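Local structure of nitrate regulatory protein (Klebsiella oxytoca, 4AKK) at residues 129-134 / 164-169; 136-141 / 157-162; 200-205 / 287-292; 257-262 / 280-285. The protein responds to nitrate and nitrite by binding the leader RNA of the nasF operon at its terminator site, so that transcription reads through into nasFEDCBA. All blocks are in the same frame, centred on the assembly; numbering follows the deposited sequence.

All four interactions join helices of the all-helical NIT domain, the nitrate- and nitrite-sensing part of the chain. Along the sequence they form two pairs: interaction 2 falls between the two segments of interaction 1, and interaction 4 between those of interaction 3. The first pair shares helix 152-167, with centres 11 Å apart; the second shares helix 277-312, with centres 10 Å apart. Interactions 1 and 4 lie on opposite sides of the chain's centre, with their centres 31 Å apart, while Ser160 and Gln201 bring interactions 2 and 3 into touch. The sensor is thus held together by successive helix-helix contacts, and interaction 1 also packs against the second subunit.

Interaction 1: residues 129-134 / 164-169; sequences ACAVWY and RHLLNI
His165 meets two side chains of helix 122-134, Cys130 over one ring face and Tyr134 in a near-parallel, slid arrangement. His165 CB starts the contact, lying over the backbone of Ala131 at 3.8 Å from Ala131 CA. This is where the chains run nearest each other, and the small alanine suits so close an approach: Ala131 CB sits 3.6 Å from His165 O, with the branch tips Leu166 CD2 and Ile169 CD1 closing round it at similar distances. From CB, the imidazole leaves with CG anti to the carbonyl carbon (chi1 -66°), a turn that carries it past Ala131. His165 ND1 then meets Cys130 SG at 3.5 Å, the sulfur standing over the ring face but displaced toward its rim, with CG and CE1 beneath it too; a soft, polarisable thiol is well suited to such a face.

Helices 122-134 and 152-167 both belong to the NIT domain, and here they also border the dimer interface, where Ile331 of the second subunit packs on Cys130 and Ala332 of that subunit on His165.

Farther out, Tyr134 lies on the same side of the imidazole as the sulfur. The two rings are nearly parallel, at 11°, yet slid so far apart that they barely overlap: Tyr134 CE2 approaches His165 CD2 at 3.4 Å and His165 NE2 at 3.3 Å. At the tip, His165 NE2 reaches a water in the imidazole plane at 3.0 Å. That water is also hydrogen-bonded to Tyr134 OH at 2.7 Å, which joins the polar ends of both rings and helps to fix how the imidazole is turned.

Interaction 2: residues 136-141 / 157-162; sequences PQLAAL and GQFSRI. With EDO (1,2-ethanediol), chain E.
Leu141 and Phe159 make the central apolar contact between helix 138-147 and helix 152-167, consecutive helices of the NIT domain joined by a short connection into a helical hairpin. Apolar contacts fill its inner side. Leu141 CD2 stands over the middle of the Phe159 ring, 3.6 Å from the centroid and only 9° off the ring normal, a CH-pi contact in which one methyl is about equally far from all six carbons. Leu141 reaches it with CG anti to its backbone N (chi1 170°). Leu138 approaches Phe159 at about a right angle and places CD2 3.9 Å from Phe159 CE1; the same methyl meets Ile162 CD1 at 3.5 Å. Branched aliphatic tips can pack closely on a flat ring. Glu76, Arg77 and Ser80 of helix 56-85 also pack on Phe159, while Val102 and Leu106 of helix 92-117 back Leu138.

Gln158 marks the change toward polar surroundings: it runs past Leu141 in the opposite direction, bringing OE1 within 3.4 Å of Leu141 CD1, a van der Waals approach.

Hydrogen bonding across the contact passes through water. Gln137 and Arg161 cross obliquely, amide and guanidinium planes 73° apart, their long chains reaching toward each other at the more exposed edge of the contact. A glutamine oxygen and an arginine N-H suit a water that can donate to one and accept from the other: it donates to Gln137 OE1 at 2.6 Å and accepts from Arg161 NH2 at 2.9 Å, bridging two atoms that are themselves 3.8 Å apart, Gln137 OE1 and Arg161 NH2.

Interaction 3: residues 200-205 / 287-292; sequences GQERAL and TQRLEQ. With EDO (1,2-ethanediol), chain C.
Leu290 wedges between Gly200 and Arg203, forming the close-packed middle of the contact between the nearly antiparallel segments 200-205 and 287-292, axes 10.4 Å apart at closest approach. Its CD2 lies 3.8 Å from Gly200 N, against a residue with no side chain to intervene, while CD1 covers the centre of one face of the Arg203 guanidinium, 3.7 Å from CZ. The bend of Arg203 at chi3 (68°) helps turn that flat group beneath the methyl.

Glu202 and Arg289 close one flank. Arg289 NH1 donates almost straight to Glu202 OE1 at 2.9 Å, in the guanidinium plane but from above the carboxylate plane. Neither depends on this salt bridge alone: Arg263 holds Glu202 OE2, and Gln230 joins both Glu202 OE1 and Arg289 NH2.

The other flank is more loosely bonded. Arg203 NH1 gives partly exposed Thr287 OG1 a more bent bond, 2.9 Å at 143°; that hydroxyl is also bonded to Phe283 O. An ethanediol, probably from the crystallisation liquor and doubtfully placed, lies by Arg203 and Arg77. This mix of leucine packing and a salt bridge joins long helices 180-212 and 277-312 in the NIT sensor's helical core.

Interaction 4: residues 257-262 / 280-285; sequences LEIEQL and LRWFCA
Arg281 meets Glu258 with its aliphatic part instead of its charge. Glu258 OE2 comes within 3.0 Å of Arg281 CG, and the two chains cross at about a right angle. Bends at chi2 (78°) and chi3 turn the guanidinium elsewhere, so that NH2 forms a salt bridge with Glu277. The nearest charged atoms, Glu258 OE2 and Arg281 NE, remain 4.8 Å apart. A water makes the polar link, donating to Arg281 O at 2.9 Å and, at a longer 3.3 Å, to Glu258 OE1.

Trp282 offers the rim of its indole, CE3 touching Leu262 CB at 3.5 Å near the ring plane; Leu262 CD1 also lies at that edge, the two side chains running past each other in opposite directions. A large flat ring suits this position because it can span to a third helix: its NE1 is hydrogen-bonded to Arg203 O on helix 180-212.

One turn on, small Ala285 brings the segments' backbones closest, opposite Ile259. Its CB rests 3.9 Å from Ile259 CG1 and the same distance from Glu258 OE1, between an apolar branch and a carboxylate oxygen. Segments 257-262 and 280-285 of the NIT domain cross at -135°, axes 10.0 Å apart. With no direct hydrogen bond between them, cohesion comes mainly from the apolar fit of Ile259 and Leu262, and the Glu258-Arg281 attraction is probably weak, since the guanidinium is drawn to Glu277.

Interaction 1: residues 129-134 / 164-169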
# COMPACT_ATOMS: atom_id res chain seq x y z
N ALA A 129 4.11 -7.71 -21.73
CA ALA A 129 5.10 -7.27 -22.71
C ALA A 129 6.49 -7.22 -22.10
O ALA A 129 7.46 -7.67 -22.69
CB ALA A 129 4.74 -5.91 -23.31
N CYS A 130 6.58 -6.68 -20.89
CA CYS A 130 7.85 -6.56 -20.18
C CYS A 130 8.49 -7.93 -19.96
O CYS A 130 9.65 -8.15 -20.31
CB CYS A 130 7.62 -5.86 -18.84
SG CYS A 130 9.08 -5.15 -18.06
N ALA A 131 7.71 -8.85 -19.39
CA ALA A 131 8.18 -10.22 -19.14
C ALA A 131 8.59 -10.93 -20.43
O ALA A 131 9.63 -11.57 -20.50
CB ALA A 131 7.12 -11.02 -18.39
N VAL A 132 7.76 -10.81 -21.47
CA VAL A 132 8.07 -11.43 -22.76
C VAL A 132 9.24 -10.77 -23.49
O VAL A 132 9.88 -11.39 -24.34
CB VAL A 132 6.81 -11.45 -23.66
CG1 VAL A 132 7.18 -11.75 -25.10
CG2 VAL A 132 5.82 -12.48 -23.13
N TRP A 133 9.54 -9.52 -23.15
CA TRP A 133 10.66 -8.80 -23.76
C TRP A 133 12.00 -9.41 -23.38
O TRP A 133 12.90 -9.52 -24.21
CB TRP A 133 10.62 -7.32 -23.37
CG TRP A 133 11.82 -6.53 -23.78
CD1 TRP A 133 13.05 -6.52 -23.18
CD2 TRP A 133 11.91 -5.61 -24.88
NE1 TRP A 133 13.90 -5.67 -23.83
CE2 TRP A 133 13.23 -5.09 -24.88
CE3 TRP A 133 11.02 -5.17 -25.86
CZ2 TRP A 133 13.66 -4.16 -25.83
CZ3 TRP A 133 11.45 -4.25 -26.80
CH2 TRP A 133 12.76 -3.76 -26.78
N TYR A 134 12.13 -9.82 -22.12
CA TYR A 134 13.38 -10.40 -21.63
C TYR A 134 13.56 -11.88 -21.95
O TYR A 134 14.69 -12.36 -21.98
CB TYR A 134 13.48 -10.21 -20.11
CG TYR A 134 13.76 -8.79 -19.70
CD1 TYR A 134 15.06 -8.30 -19.69
CD2 TYR A 134 12.72 -7.95 -19.34
CE1 TYR A 134 15.31 -6.99 -19.32
CE2 TYR A 134 12.97 -6.65 -18.97
CZ TYR A 134 14.26 -6.17 -18.96
OH TYR A 134 14.49 -4.87 -18.59
N ARG A 164 11.64 -11.78 -11.97
CA ARG A 164 10.88 -10.71 -11.34
C ARG A 164 9.75 -10.16 -12.22
O ARG A 164 8.66 -9.86 -11.74
CB ARG A 164 11.82 -9.57 -10.92
CG ARG A 164 11.10 -8.30 -10.48
CD ARG A 164 12.07 -7.32 -9.83
NE ARG A 164 13.22 -7.09 -10.68
CZ ARG A 164 13.30 -6.11 -11.58
NH1 ARG A 164 12.29 -5.26 -11.74
NH2 ARG A 164 14.40 -5.98 -12.32
N HIS A 165 10.03 -10.00 -13.51
CA HIS A 165 9.00 -9.54 -14.44
C HIS A 165 7.90 -10.58 -14.67
O HIS A 165 6.76 -10.22 -14.93
CB HIS A 165 9.62 -9.11 -15.76
CG HIS A 165 10.49 -7.90 -15.63
ND1 HIS A 165 10.24 -6.69 -15.10
CD2 HIS A 165 11.81 -7.89 -16.03
CE1 HIS A 165 11.40 -5.96 -15.20
NE2 HIS A 165 12.33 -6.70 -15.77
N LEU A 166 8.26 -11.85 -14.57
CA LEU A 166 7.27 -12.91 -14.70
C LEU A 166 6.35 -12.87 -13.50
O LEU A 166 5.13 -12.91 -13.64
CB LEU A 166 7.94 -14.28 -14.80
CG LEU A 166 8.54 -14.58 -16.17
CD1 LEU A 166 9.42 -15.82 -16.11
CD2 LEU A 166 7.43 -14.73 -17.21
N LEU A 167 6.94 -12.76 -12.32
CA LEU A 167 6.21 -12.66 -11.06
C LEU A 167 5.30 -11.44 -10.98
O LEU A 167 4.22 -11.51 -10.42
CB LEU A 167 7.17 -12.66 -9.87
CG LEU A 167 7.87 -13.98 -9.56
CD1 LEU A 167 8.73 -13.84 -8.31
CD2 LEU A 167 6.85 -15.09 -9.38
N ASN A 168 5.75 -10.32 -11.55
CA ASN A 168 4.97 -9.08 -11.56
C ASN A 168 3.69 -9.21 -12.37
O ASN A 168 2.80 -8.37 -12.26
CB ASN A 168 5.80 -7.89 -12.08
CG ASN A 168 6.92 -7.47 -11.14
OD1 ASN A 168 6.95 -7.85 -9.98
ND2 ASN A 168 7.86 -6.67 -11.66
N ILE A 169 3.59 -10.24 -13.20
CA ILE A 169 2.33 -10.44 -13.91
C ILE A 169 1.22 -10.83 -12.93
O ILE A 169 0.08 -10.42 -13.09
CB ILE A 169 2.44 -11.52 -14.99
CG1 ILE A 169 3.42 -11.10 -16.09
CG2 ILE A 169 1.04 -11.81 -15.56
CD1 ILE A 169 3.74 -12.20 -17.08
O HOH W 1 14.35 -4.44 -15.91

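Interaction 2: residues 136-141 / 157-162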
# COMPACT_ATOMS: atom_id res chain seq x y z
N PRO A 136 13.49 -13.81 -24.65
CA PRO A 136 14.37 -14.22 -25.75
C PRO A 136 15.85 -14.00 -25.46
O PRO A 136 16.69 -14.41 -26.26
CB PRO A 136 13.93 -13.32 -26.91
CG PRO A 136 12.57 -12.82 -26.54
CD PRO A 136 12.58 -12.72 -25.05
N GLN A 137 16.18 -13.36 -24.35
CA GLN A 137 17.58 -13.11 -24.03
C GLN A 137 18.22 -14.31 -23.34
O GLN A 137 19.42 -14.34 -23.12
CB GLN A 137 17.71 -11.86 -23.16
CG GLN A 137 17.01 -10.65 -23.73
CD GLN A 137 17.49 -9.35 -23.12
OE1 GLN A 137 18.06 -9.33 -22.03
NE2 GLN A 137 17.26 -8.25 -23.83
N LEU A 138 17.40 -15.31 -23.03
CA LEU A 138 17.91 -16.53 -22.43
C LEU A 138 18.98 -17.22 -23.26
O LEU A 138 19.94 -17.76 -22.71
CB LEU A 138 16.77 -17.50 -22.14
CG LEU A 138 16.01 -17.20 -20.86
CD1 LEU A 138 14.80 -18.11 -20.74
CD2 LEU A 138 16.93 -17.35 -19.65
N ALA A 139 18.83 -17.22 -24.58
CA ALA A 139 19.81 -17.87 -25.45
C ALA A 139 21.20 -17.25 -25.28
O ALA A 139 22.18 -17.96 -25.08
CB ALA A 139 19.36 -17.83 -26.90
N ALA A 140 21.28 -15.92 -25.36
CA ALA A 140 22.55 -15.22 -25.20
C ALA A 140 23.17 -15.47 -23.82
O ALA A 140 24.38 -15.71 -23.70
CB ALA A 140 22.37 -13.75 -25.44
N LEU A 141 22.33 -15.42 -22.79
CA LEU A 141 22.80 -15.63 -21.42
C LEU A 141 23.39 -17.02 -21.25
O LEU A 141 24.45 -17.18 -20.63
CB LEU A 141 21.65 -15.41 -20.44
CG LEU A 141 21.83 -15.80 -18.97
CD1 LEU A 141 23.00 -15.03 -18.36
CD2 LEU A 141 20.53 -15.55 -18.19
N GLY A 157 21.98 -12.23 -11.53
CA GLY A 157 21.16 -11.04 -11.69
C GLY A 157 20.24 -11.07 -12.90
O GLY A 157 19.11 -10.64 -12.83
N GLN A 158 20.74 -11.58 -14.02
CA GLN A 158 19.93 -11.64 -15.24
C GLN A 158 18.80 -12.67 -15.15
O GLN A 158 17.69 -12.41 -15.60
CB GLN A 158 20.82 -11.87 -16.47
CG GLN A 158 21.84 -10.76 -16.69
CD GLN A 158 22.60 -10.90 -18.00
OE1 GLN A 158 22.11 -11.77 -18.88
NE2 GLN A 158 23.61 -10.22 -18.22
N PHE A 159 19.08 -13.84 -14.58
CA PHE A 159 18.01 -14.79 -14.28
C PHE A 159 16.99 -14.15 -13.35
O PHE A 159 15.78 -14.24 -13.57
CB PHE A 159 18.56 -16.07 -13.65
CG PHE A 159 19.17 -17.03 -14.63
CD1 PHE A 159 18.39 -17.66 -15.58
CD2 PHE A 159 20.53 -17.28 -14.62
CE1 PHE A 159 18.95 -18.53 -16.49
CE2 PHE A 159 21.10 -18.14 -15.53
CZ PHE A 159 20.31 -18.77 -16.47
N SER A 160 17.48 -13.50 -12.29
CA SER A 160 16.60 -12.89 -11.31
C SER A 160 15.68 -11.85 -11.94
O SER A 160 14.55 -11.70 -11.52
CB SER A 160 17.41 -12.25 -10.18
OG SER A 160 18.14 -13.22 -9.47
N ARG A 161 16.20 -11.12 -12.93
CA ARG A 161 15.42 -10.07 -13.60
C ARG A 161 14.29 -10.66 -14.46
O ARG A 161 13.17 -10.14 -14.45
CB ARG A 161 16.33 -9.18 -14.45
CG ARG A 161 15.55 -8.25 -15.37
CD ARG A 161 16.47 -7.28 -16.09
NE ARG A 161 17.38 -7.97 -17.01
CZ ARG A 161 18.23 -7.36 -17.82
NH1 ARG A 161 18.28 -6.03 -17.84
NH2 ARG A 161 19.02 -8.07 -18.62
N ILE A 162 14.58 -11.72 -15.20
CA ILE A 162 13.55 -12.42 -15.96
C ILE A 162 12.46 -12.91 -15.01
O ILE A 162 11.26 -12.76 -15.27
CB ILE A 162 14.14 -13.61 -16.73
CG1 ILE A 162 15.06 -13.11 -17.84
CG2 ILE A 162 13.01 -14.47 -17.32
CD1 ILE A 162 15.83 -14.21 -18.55
C1 EDO E . 15.18 -19.91 -25.08
O1 EDO E . 14.01 -20.73 -24.97
C2 EDO E . 14.84 -18.55 -25.68
O2 EDO E . 16.03 -17.93 -26.18
O HOH W 2 18.95 -10.59 -19.95

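Interaction 3: residues 200-205 / 287-292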
# COMPACT_ATOMS: atom_id res chain seq x y z
N GLY A 200 15.41 -18.29 -2.99
CA GLY A 200 16.30 -18.59 -4.10
C GLY A 200 17.44 -17.59 -4.27
O GLY A 200 18.55 -17.97 -4.57
N GLN A 201 17.16 -16.30 -4.08
CA GLN A 201 18.23 -15.30 -4.10
C GLN A 201 19.16 -15.44 -2.90
O GLN A 201 20.37 -15.24 -3.04
CB GLN A 201 17.67 -13.87 -4.22
CG GLN A 201 16.96 -13.65 -5.54
CD GLN A 201 16.37 -12.27 -5.66
OE1 GLN A 201 16.78 -11.35 -4.95
NE2 GLN A 201 15.41 -12.11 -6.57
N GLU A 202 18.61 -15.77 -1.74
CA GLU A 202 19.43 -16.15 -0.58
C GLU A 202 20.42 -17.29 -0.92
O GLU A 202 21.59 -17.25 -0.52
CB GLU A 202 18.56 -16.59 0.60
CG GLU A 202 19.34 -17.00 1.85
CD GLU A 202 18.47 -17.68 2.90
OE1 GLU A 202 17.22 -17.57 2.80
OE2 GLU A 202 19.02 -18.33 3.82
N ARG A 203 19.94 -18.31 -1.62
CA ARG A 203 20.82 -19.43 -1.96
C ARG A 203 21.99 -18.92 -2.82
O ARG A 203 23.15 -19.17 -2.50
CB ARG A 203 20.05 -20.54 -2.70
CG ARG A 203 20.98 -21.66 -3.26
CD ARG A 203 20.21 -22.78 -3.98
NE ARG A 203 19.61 -22.32 -5.23
CZ ARG A 203 18.88 -23.07 -6.05
NH1 ARG A 203 18.64 -24.35 -5.76
NH2 ARG A 203 18.38 -22.54 -7.15
N ALA A 204 21.67 -18.18 -3.87
CA ALA A 204 22.68 -17.64 -4.79
C ALA A 204 23.70 -16.73 -4.10
O ALA A 204 24.90 -16.85 -4.33
CB ALA A 204 22.01 -16.90 -5.96
N LEU A 205 23.23 -15.82 -3.26
CA LEU A 205 24.15 -14.90 -2.61
C LEU A 205 25.05 -15.63 -1.62
O LEU A 205 26.25 -15.39 -1.57
CB LEU A 205 23.37 -13.78 -1.91
CG LEU A 205 22.62 -12.86 -2.89
CD1 LEU A 205 21.73 -11.89 -2.13
CD2 LEU A 205 23.56 -12.12 -3.83
N THR A 287 18.72 -25.99 -1.69
CA THR A 287 17.98 -26.61 -2.78
C THR A 287 16.90 -27.57 -2.26
O THR A 287 15.83 -27.69 -2.85
CB THR A 287 18.92 -27.35 -3.72
OG1 THR A 287 19.89 -26.42 -4.21
CG2 THR A 287 18.14 -27.96 -4.89
N GLN A 288 17.17 -28.26 -1.15
CA GLN A 288 16.17 -29.16 -0.57
C GLN A 288 15.03 -28.33 0.02
O GLN A 288 13.84 -28.68 -0.08
CB GLN A 288 16.78 -30.04 0.53
CG GLN A 288 15.72 -30.82 1.32
CD GLN A 288 16.30 -31.92 2.19
OE1 GLN A 288 16.18 -33.11 1.87
NE2 GLN A 288 16.94 -31.54 3.29
N ARG A 289 15.41 -27.22 0.63
CA ARG A 289 14.46 -26.26 1.16
C ARG A 289 13.53 -25.73 0.07
O ARG A 289 12.33 -25.64 0.28
CB ARG A 289 15.22 -25.10 1.80
CG ARG A 289 14.35 -24.05 2.44
CD ARG A 289 15.19 -22.84 2.75
NE ARG A 289 14.40 -21.74 3.29
CZ ARG A 289 14.79 -20.47 3.26
NH1 ARG A 289 15.96 -20.16 2.69
NH2 ARG A 289 14.03 -19.52 3.79
N LEU A 290 14.09 -25.39 -1.08
CA LEU A 290 13.27 -24.86 -2.17
C LEU A 290 12.37 -25.92 -2.80
O LEU A 290 11.25 -25.62 -3.21
CB LEU A 290 14.17 -24.21 -3.24
CG LEU A 290 14.87 -22.91 -2.80
CD1 LEU A 290 16.11 -22.64 -3.65
CD2 LEU A 290 13.91 -21.73 -2.86
N GLU A 291 12.85 -27.16 -2.88
CA GLU A 291 11.98 -28.25 -3.34
C GLU A 291 10.82 -28.52 -2.38
O GLU A 291 9.70 -28.82 -2.81
CB GLU A 291 12.78 -29.53 -3.63
CG GLU A 291 13.55 -29.47 -4.95
CD GLU A 291 12.66 -29.17 -6.16
OE1 GLU A 291 11.61 -29.82 -6.34
OE2 GLU A 291 13.03 -28.28 -6.95
N GLN A 292 11.06 -28.37 -1.08
CA GLN A 292 9.95 -28.45 -0.13
C GLN A 292 8.94 -27.32 -0.36
O GLN A 292 7.73 -27.56 -0.34
CB GLN A 292 10.46 -28.43 1.32
CG GLN A 292 11.27 -29.66 1.70
CD GLN A 292 10.46 -30.94 1.55
OE1 GLN A 292 10.71 -31.75 0.65
NE2 GLN A 292 9.48 -31.12 2.42
C1 EDO C . 19.69 -19.28 -6.83
O1 EDO C . 19.19 -20.10 -7.89
C2 EDO C . 20.77 -20.00 -6.04
O2 EDO C . 21.98 -20.27 -6.77

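Interaction 4: residues 257-262 / 280-285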
# COMPACT_ATOMS: atom_id res chain seq x y z
N LEU A 257 18.15 -26.15 10.74
CA LEU A 257 19.23 -25.81 11.66
C LEU A 257 20.55 -25.56 10.90
O LEU A 257 21.32 -24.65 11.23
CB LEU A 257 19.40 -26.95 12.68
CG LEU A 257 20.17 -26.68 13.97
CD1 LEU A 257 21.61 -27.07 13.82
CD2 LEU A 257 20.05 -25.21 14.38
N GLU A 258 20.79 -26.36 9.88
CA GLU A 258 22.02 -26.20 9.11
C GLU A 258 22.04 -24.85 8.40
O GLU A 258 23.02 -24.11 8.49
CB GLU A 258 22.20 -27.34 8.11
CG GLU A 258 23.57 -27.33 7.44
CD GLU A 258 23.79 -28.52 6.52
OE1 GLU A 258 22.79 -29.13 6.10
OE2 GLU A 258 24.96 -28.82 6.22
N ILE A 259 20.96 -24.51 7.70
CA ILE A 259 20.85 -23.20 7.07
C ILE A 259 20.97 -22.06 8.09
O ILE A 259 21.65 -21.07 7.85
CB ILE A 259 19.54 -23.05 6.28
CG1 ILE A 259 19.56 -23.99 5.07
CG2 ILE A 259 19.35 -21.59 5.85
CD1 ILE A 259 18.25 -24.08 4.30
N GLU A 260 20.32 -22.22 9.23
CA GLU A 260 20.40 -21.20 10.26
C GLU A 260 21.82 -20.98 10.76
O GLU A 260 22.24 -19.84 10.97
CB GLU A 260 19.44 -21.50 11.41
CG GLU A 260 18.03 -20.96 11.17
CD GLU A 260 17.00 -21.52 12.13
OE1 GLU A 260 17.39 -22.27 13.06
OE2 GLU A 260 15.80 -21.22 11.96
N GLN A 261 22.56 -22.06 10.95
CA GLN A 261 23.96 -21.95 11.39
C GLN A 261 24.83 -21.30 10.33
O GLN A 261 25.70 -20.48 10.65
CB GLN A 261 24.53 -23.33 11.70
CG GLN A 261 23.83 -24.05 12.83
CD GLN A 261 24.31 -25.49 12.97
OE1 GLN A 261 24.59 -26.16 11.98
NE2 GLN A 261 24.41 -25.97 14.21
N LEU A 262 24.63 -21.69 9.08
CA LEU A 262 25.40 -21.11 7.99
C LEU A 262 25.07 -19.62 7.79
O LEU A 262 25.94 -18.84 7.42
CB LEU A 262 25.20 -21.92 6.70
CG LEU A 262 25.84 -23.32 6.74
CD1 LEU A 262 25.46 -24.17 5.52
CD2 LEU A 262 27.34 -23.19 6.84
N LEU A 280 28.89 -25.71 -1.36
CA LEU A 280 28.08 -26.85 -1.79
C LEU A 280 27.12 -27.30 -0.70
O LEU A 280 25.96 -27.62 -0.96
CB LEU A 280 28.98 -28.02 -2.21
CG LEU A 280 29.74 -27.82 -3.52
CD1 LEU A 280 30.61 -29.04 -3.81
CD2 LEU A 280 28.75 -27.57 -4.66
N ARG A 281 27.61 -27.33 0.54
CA ARG A 281 26.79 -27.71 1.68
C ARG A 281 25.61 -26.74 1.77
O ARG A 281 24.45 -27.13 1.94
CB ARG A 281 27.65 -27.67 2.95
CG ARG A 281 27.12 -28.49 4.12
CD ARG A 281 27.41 -29.98 3.95
NE ARG A 281 28.84 -30.26 3.81
CZ ARG A 281 29.36 -31.49 3.77
NH1 ARG A 281 28.56 -32.55 3.86
NH2 ARG A 281 30.67 -31.65 3.65
N TRP A 282 25.92 -25.45 1.63
CA TRP A 282 24.91 -24.40 1.63
C TRP A 282 23.93 -24.61 0.49
O TRP A 282 22.72 -24.67 0.70
CB TRP A 282 25.61 -23.04 1.48
CG TRP A 282 24.69 -21.88 1.19
CD1 TRP A 282 24.41 -21.35 -0.04
CD2 TRP A 282 23.96 -21.11 2.14
NE1 TRP A 282 23.54 -20.29 0.09
CE2 TRP A 282 23.25 -20.12 1.42
CE3 TRP A 282 23.83 -21.15 3.53
CZ2 TRP A 282 22.44 -19.19 2.05
CZ3 TRP A 282 23.02 -20.22 4.16
CH2 TRP A 282 22.33 -19.25 3.41
N PHE A 283 24.46 -24.74 -0.72
CA PHE A 283 23.63 -24.86 -1.91
C PHE A 283 22.65 -26.04 -1.79
O PHE A 283 21.46 -25.91 -2.07
CB PHE A 283 24.50 -25.02 -3.16
CG PHE A 283 23.71 -25.08 -4.44
CD1 PHE A 283 23.34 -23.91 -5.10
CD2 PHE A 283 23.32 -26.29 -4.97
CE1 PHE A 283 22.61 -23.96 -6.28
CE2 PHE A 283 22.59 -26.35 -6.15
CZ PHE A 283 22.23 -25.18 -6.80
N CYS A 284 23.17 -27.18 -1.36
CA CYS A 284 22.37 -28.40 -1.30
C CYS A 284 21.28 -28.30 -0.26
O CYS A 284 20.13 -28.64 -0.53
CB CYS A 284 23.25 -29.63 -1.05
SG CYS A 284 24.29 -30.03 -2.49
N ALA A 285 21.64 -27.82 0.93
CA ALA A 285 20.63 -27.58 1.96
C ALA A 285 19.54 -26.64 1.44
O ALA A 285 18.35 -26.89 1.65
CB ALA A 285 21.27 -27.03 3.22
O HOH W 3 23.75 -29.68 3.03